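Local coordinates for DUF115 domain-containing protein (Magnetospirillum magneticum AMB-1, PDB 5MU5), which is a Maf glycosyltransferase that probably attaches sugars to flagellin and is involved in the formation of bacterial flagella, at residues D91-L102 against T597-Y608. Residues are numbered along the deposited sequence; the frame is centred on the assembly and turned at random.
Sequences DLIVKRFLYNIL and TLMMAAMCYDYY
Helix packing joins the N-terminal part of the Maf protein to its helical bundle: Val94 is a knob in the hole formed by Thr597, Met600, Ala601 and Cys604, where the two helices run near-parallel, their segment axes crossing at -27° and 9.2 Å apart. One Val94 methyl, CG2, lies 3.8 Å from Met600 CB, while CG1, anti to the backbone N (chi1 174°), meets Cys604 SG at 3.7 Å. Just before the first turn of helix 92-102, Asp91 is its N-cap: OD2 accepts from Val94 N, and OD1 accepts a hydrogen bond from Thr597 OG1 at 3.0 Å, the hydroxyl standing above the carboxylate plane. The same hydroxyl is also bonded to Leu242 N. Without this carboxylate, as with an alanine here, Val94 N is likely to lose its cap and the buried Thr597 hydroxyl its acceptor. Further along the helix, Phe97 CD2 packs on Ala601 CB, and Phe97 CZ reaches the edge of the Tyr605 ring, 3.7 Å from Tyr605 CD2. At the far end Leu102 CD2 makes a CH-pi contact over one face of Tyr608, 3.9 Å from the ring centroid, and Leu98 CD1 touches CE2 of that ring. Met632 of helix 618-646 touches Ile93, and the near-parallel packing around one Val94 knob is of the kind found in helical bundles.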
# COMPACT_ATOMS: atom_id res chain seq x y z
N ASP A 91 6.99 13.02 8.09
CA ASP A 91 7.75 14.01 7.35
C ASP A 91 7.90 15.27 8.17
O ASP A 91 7.26 15.42 9.20
CB ASP A 91 7.03 14.33 6.04
CG ASP A 91 5.65 14.94 6.26
OD1 ASP A 91 5.16 15.68 5.40
OD2 ASP A 91 5.05 14.67 7.32
N LEU A 92 8.71 16.19 7.69
CA LEU A 92 9.02 17.44 8.41
C LEU A 92 7.78 18.28 8.73
O LEU A 92 7.69 18.91 9.78
CB LEU A 92 9.99 18.29 7.59
CG LEU A 92 11.28 17.60 7.17
CD1 LEU A 92 12.05 18.48 6.19
CD2 LEU A 92 12.12 17.23 8.39
N ILE A 93 6.82 18.28 7.83
CA ILE A 93 5.63 19.07 8.04
C ILE A 93 4.78 18.55 9.20
O ILE A 93 4.32 19.31 10.03
CB ILE A 93 4.84 19.19 6.74
CG1 ILE A 93 5.68 20.00 5.76
CG2 ILE A 93 3.50 19.85 7.00
CD1 ILE A 93 5.11 20.10 4.38
N VAL A 94 4.60 17.24 9.26
CA VAL A 94 3.83 16.66 10.33
C VAL A 94 4.60 16.75 11.63
O VAL A 94 4.02 16.96 12.67
CB VAL A 94 3.45 15.21 10.02
CG1 VAL A 94 2.76 14.55 11.22
CG2 VAL A 94 2.52 15.19 8.83
N LYS A 95 5.92 16.64 11.55
CA LYS A 95 6.78 16.70 12.72
C LYS A 95 6.58 18.04 13.42
O LYS A 95 6.39 18.10 14.63
CB LYS A 95 8.23 16.53 12.28
CG LYS A 95 9.22 16.30 13.40
CD LYS A 95 10.64 16.58 12.92
CE LYS A 95 11.64 16.50 14.06
NZ LYS A 95 12.89 17.22 13.70
N ARG A 96 6.62 19.12 12.64
CA ARG A 96 6.42 20.47 13.14
C ARG A 96 5.02 20.63 13.75
O ARG A 96 4.83 21.22 14.81
CB ARG A 96 6.56 21.47 11.99
CG ARG A 96 6.64 22.92 12.41
CD ARG A 96 8.06 23.20 12.90
NE ARG A 96 8.11 24.24 13.91
CZ ARG A 96 9.23 24.63 14.52
NH1 ARG A 96 10.39 24.07 14.22
NH2 ARG A 96 9.17 25.58 15.44
N PHE A 97 4.02 20.12 13.05
CA PHE A 97 2.66 20.19 13.51
C PHE A 97 2.54 19.50 14.87
O PHE A 97 1.95 20.06 15.80
CB PHE A 97 1.72 19.53 12.49
CG PHE A 97 0.31 19.33 13.00
CD1 PHE A 97 -0.55 20.40 13.15
CD2 PHE A 97 -0.15 18.07 13.31
CE1 PHE A 97 -1.85 20.22 13.60
CE2 PHE A 97 -1.43 17.87 13.77
CZ PHE A 97 -2.29 18.95 13.92
N LEU A 98 3.05 18.28 14.95
CA LEU A 98 2.92 17.46 16.15
C LEU A 98 3.65 18.13 17.28
O LEU A 98 3.13 18.26 18.38
CB LEU A 98 3.46 16.05 15.94
CG LEU A 98 3.44 15.13 17.17
CD1 LEU A 98 2.03 15.01 17.74
CD2 LEU A 98 3.97 13.75 16.85
N TYR A 99 4.86 18.57 17.00
CA TYR A 99 5.64 19.25 18.04
C TYR A 99 4.84 20.44 18.60
O TYR A 99 4.76 20.62 19.84
CB TYR A 99 7.01 19.70 17.49
CG TYR A 99 7.88 20.38 18.51
CD1 TYR A 99 7.81 21.76 18.70
CD2 TYR A 99 8.77 19.65 19.29
CE1 TYR A 99 8.60 22.38 19.64
CE2 TYR A 99 9.57 20.27 20.23
CZ TYR A 99 9.48 21.64 20.40
OH TYR A 99 10.26 22.28 21.33
N ASN A 100 4.21 21.23 17.72
CA ASN A 100 3.51 22.43 18.18
C ASN A 100 2.28 22.16 19.00
O ASN A 100 2.07 22.82 20.01
CB ASN A 100 3.14 23.37 17.04
CG ASN A 100 4.35 24.07 16.44
OD1 ASN A 100 5.48 23.87 16.87
ND2 ASN A 100 4.11 24.87 15.44
N ILE A 101 1.45 21.21 18.58
CA ILE A 101 0.25 20.94 19.35
C ILE A 101 0.62 20.44 20.74
O ILE A 101 -0.01 20.82 21.71
CB ILE A 101 -0.76 19.99 18.65
CG1 ILE A 101 -0.23 18.55 18.55
CG2 ILE A 101 -1.21 20.59 17.32
CD1 ILE A 101 -1.23 17.58 17.97
N LEU A 102 1.65 19.62 20.84
CA LEU A 102 2.04 19.08 22.14
C LEU A 102 2.67 20.10 23.05
O LEU A 102 2.38 20.14 24.25
CB LEU A 102 3.00 17.91 21.96
CG LEU A 102 2.37 16.72 21.26
CD1 LEU A 102 3.43 15.64 21.15
CD2 LEU A 102 1.14 16.22 22.02
N THR A 597 0.55 13.82 3.88
CA THR A 597 0.90 14.76 4.90
C THR A 597 -0.30 15.08 5.78
O THR A 597 -0.23 14.89 7.01
CB THR A 597 1.55 15.97 4.26
OG1 THR A 597 2.76 15.54 3.62
CG2 THR A 597 1.86 17.05 5.30
N LEU A 598 -1.42 15.48 5.18
CA LEU A 598 -2.64 15.79 5.96
C LEU A 598 -3.20 14.61 6.78
O LEU A 598 -3.64 14.80 7.93
CB LEU A 598 -3.73 16.36 5.07
CG LEU A 598 -3.39 17.66 4.32
CD1 LEU A 598 -4.59 18.12 3.53
CD2 LEU A 598 -2.91 18.76 5.26
N MET A 599 -3.18 13.40 6.22
CA MET A 599 -3.69 12.22 6.93
C MET A 599 -2.80 11.82 8.10
O MET A 599 -3.28 11.32 9.10
CB MET A 599 -3.89 11.02 6.00
CG MET A 599 -5.12 11.10 5.09
SD MET A 599 -6.71 11.13 5.96
CE MET A 599 -6.96 12.88 6.19
N MET A 600 -1.51 12.02 7.96
CA MET A 600 -0.62 11.76 9.06
C MET A 600 -0.81 12.77 10.17
O MET A 600 -0.72 12.41 11.35
CB MET A 600 0.81 11.75 8.59
CG MET A 600 1.04 10.55 7.71
SD MET A 600 0.60 9.04 8.59
CE MET A 600 2.03 8.99 9.70
N ALA A 601 -1.04 14.04 9.79
CA ALA A 601 -1.34 15.05 10.79
C ALA A 601 -2.62 14.66 11.54
O ALA A 601 -2.66 14.73 12.75
CB ALA A 601 -1.48 16.41 10.15
N ALA A 602 -3.63 14.18 10.82
CA ALA A 602 -4.89 13.76 11.44
C ALA A 602 -4.71 12.60 12.37
O ALA A 602 -5.35 12.54 13.42
CB ALA A 602 -5.93 13.42 10.40
N MET A 603 -3.84 11.68 12.00
CA MET A 603 -3.56 10.54 12.82
C MET A 603 -2.94 10.97 14.15
O MET A 603 -3.30 10.43 15.22
CB MET A 603 -2.57 9.63 12.12
CG MET A 603 -2.38 8.32 12.85
SD MET A 603 -0.79 7.63 12.43
CE MET A 603 0.20 8.69 13.50
N CYS A 604 -2.01 11.93 14.06
CA CYS A 604 -1.32 12.51 15.23
C CYS A 604 -2.29 13.21 16.16
O CYS A 604 -2.37 12.87 17.33
CB CYS A 604 -0.21 13.48 14.80
SG CYS A 604 1.18 12.63 13.98
N TYR A 605 -3.07 14.16 15.66
CA TYR A 605 -3.98 14.82 16.57
C TYR A 605 -5.07 13.88 17.11
O TYR A 605 -5.47 14.00 18.25
CB TYR A 605 -4.54 16.12 16.00
CG TYR A 605 -5.50 16.05 14.85
CD1 TYR A 605 -6.82 15.58 15.00
CD2 TYR A 605 -5.13 16.56 13.61
CE1 TYR A 605 -7.69 15.57 13.93
CE2 TYR A 605 -6.00 16.56 12.54
CZ TYR A 605 -7.29 16.06 12.71
OH TYR A 605 -8.17 16.04 11.66
N ASP A 606 -5.51 12.92 16.31
CA ASP A 606 -6.56 12.01 16.74
C ASP A 606 -6.10 11.17 17.93
O ASP A 606 -6.87 10.91 18.86
CB ASP A 606 -7.00 11.11 15.58
CG ASP A 606 -7.95 10.03 16.03
OD1 ASP A 606 -9.15 10.32 16.28
OD2 ASP A 606 -7.48 8.86 16.17
N TYR A 607 -4.85 10.75 17.88
CA TYR A 607 -4.27 9.98 18.95
C TYR A 607 -4.27 10.80 20.24
O TYR A 607 -4.71 10.32 21.29
CB TYR A 607 -2.84 9.53 18.59
CG TYR A 607 -2.20 8.71 19.68
CD1 TYR A 607 -2.35 7.34 19.73
CD2 TYR A 607 -1.47 9.33 20.69
CE1 TYR A 607 -1.78 6.59 20.75
CE2 TYR A 607 -0.89 8.60 21.70
CZ TYR A 607 -1.04 7.23 21.73
OH TYR A 607 -0.47 6.51 22.76
N TYR A 608 -3.79 12.03 20.16
CA TYR A 608 -3.63 12.83 21.39
C TYR A 608 -4.92 13.43 21.96
O TYR A 608 -5.03 13.53 23.19
CB TYR A 608 -2.51 13.85 21.23
CG TYR A 608 -1.14 13.18 21.16
CD1 TYR A 608 -0.57 12.63 22.30
CD2 TYR A 608 -0.42 13.10 19.96
CE1 TYR A 608 0.68 12.02 22.26
CE2 TYR A 608 0.82 12.49 19.91
CZ TYR A 608 1.36 11.95 21.06
OH TYR A 608 2.59 11.34 21.05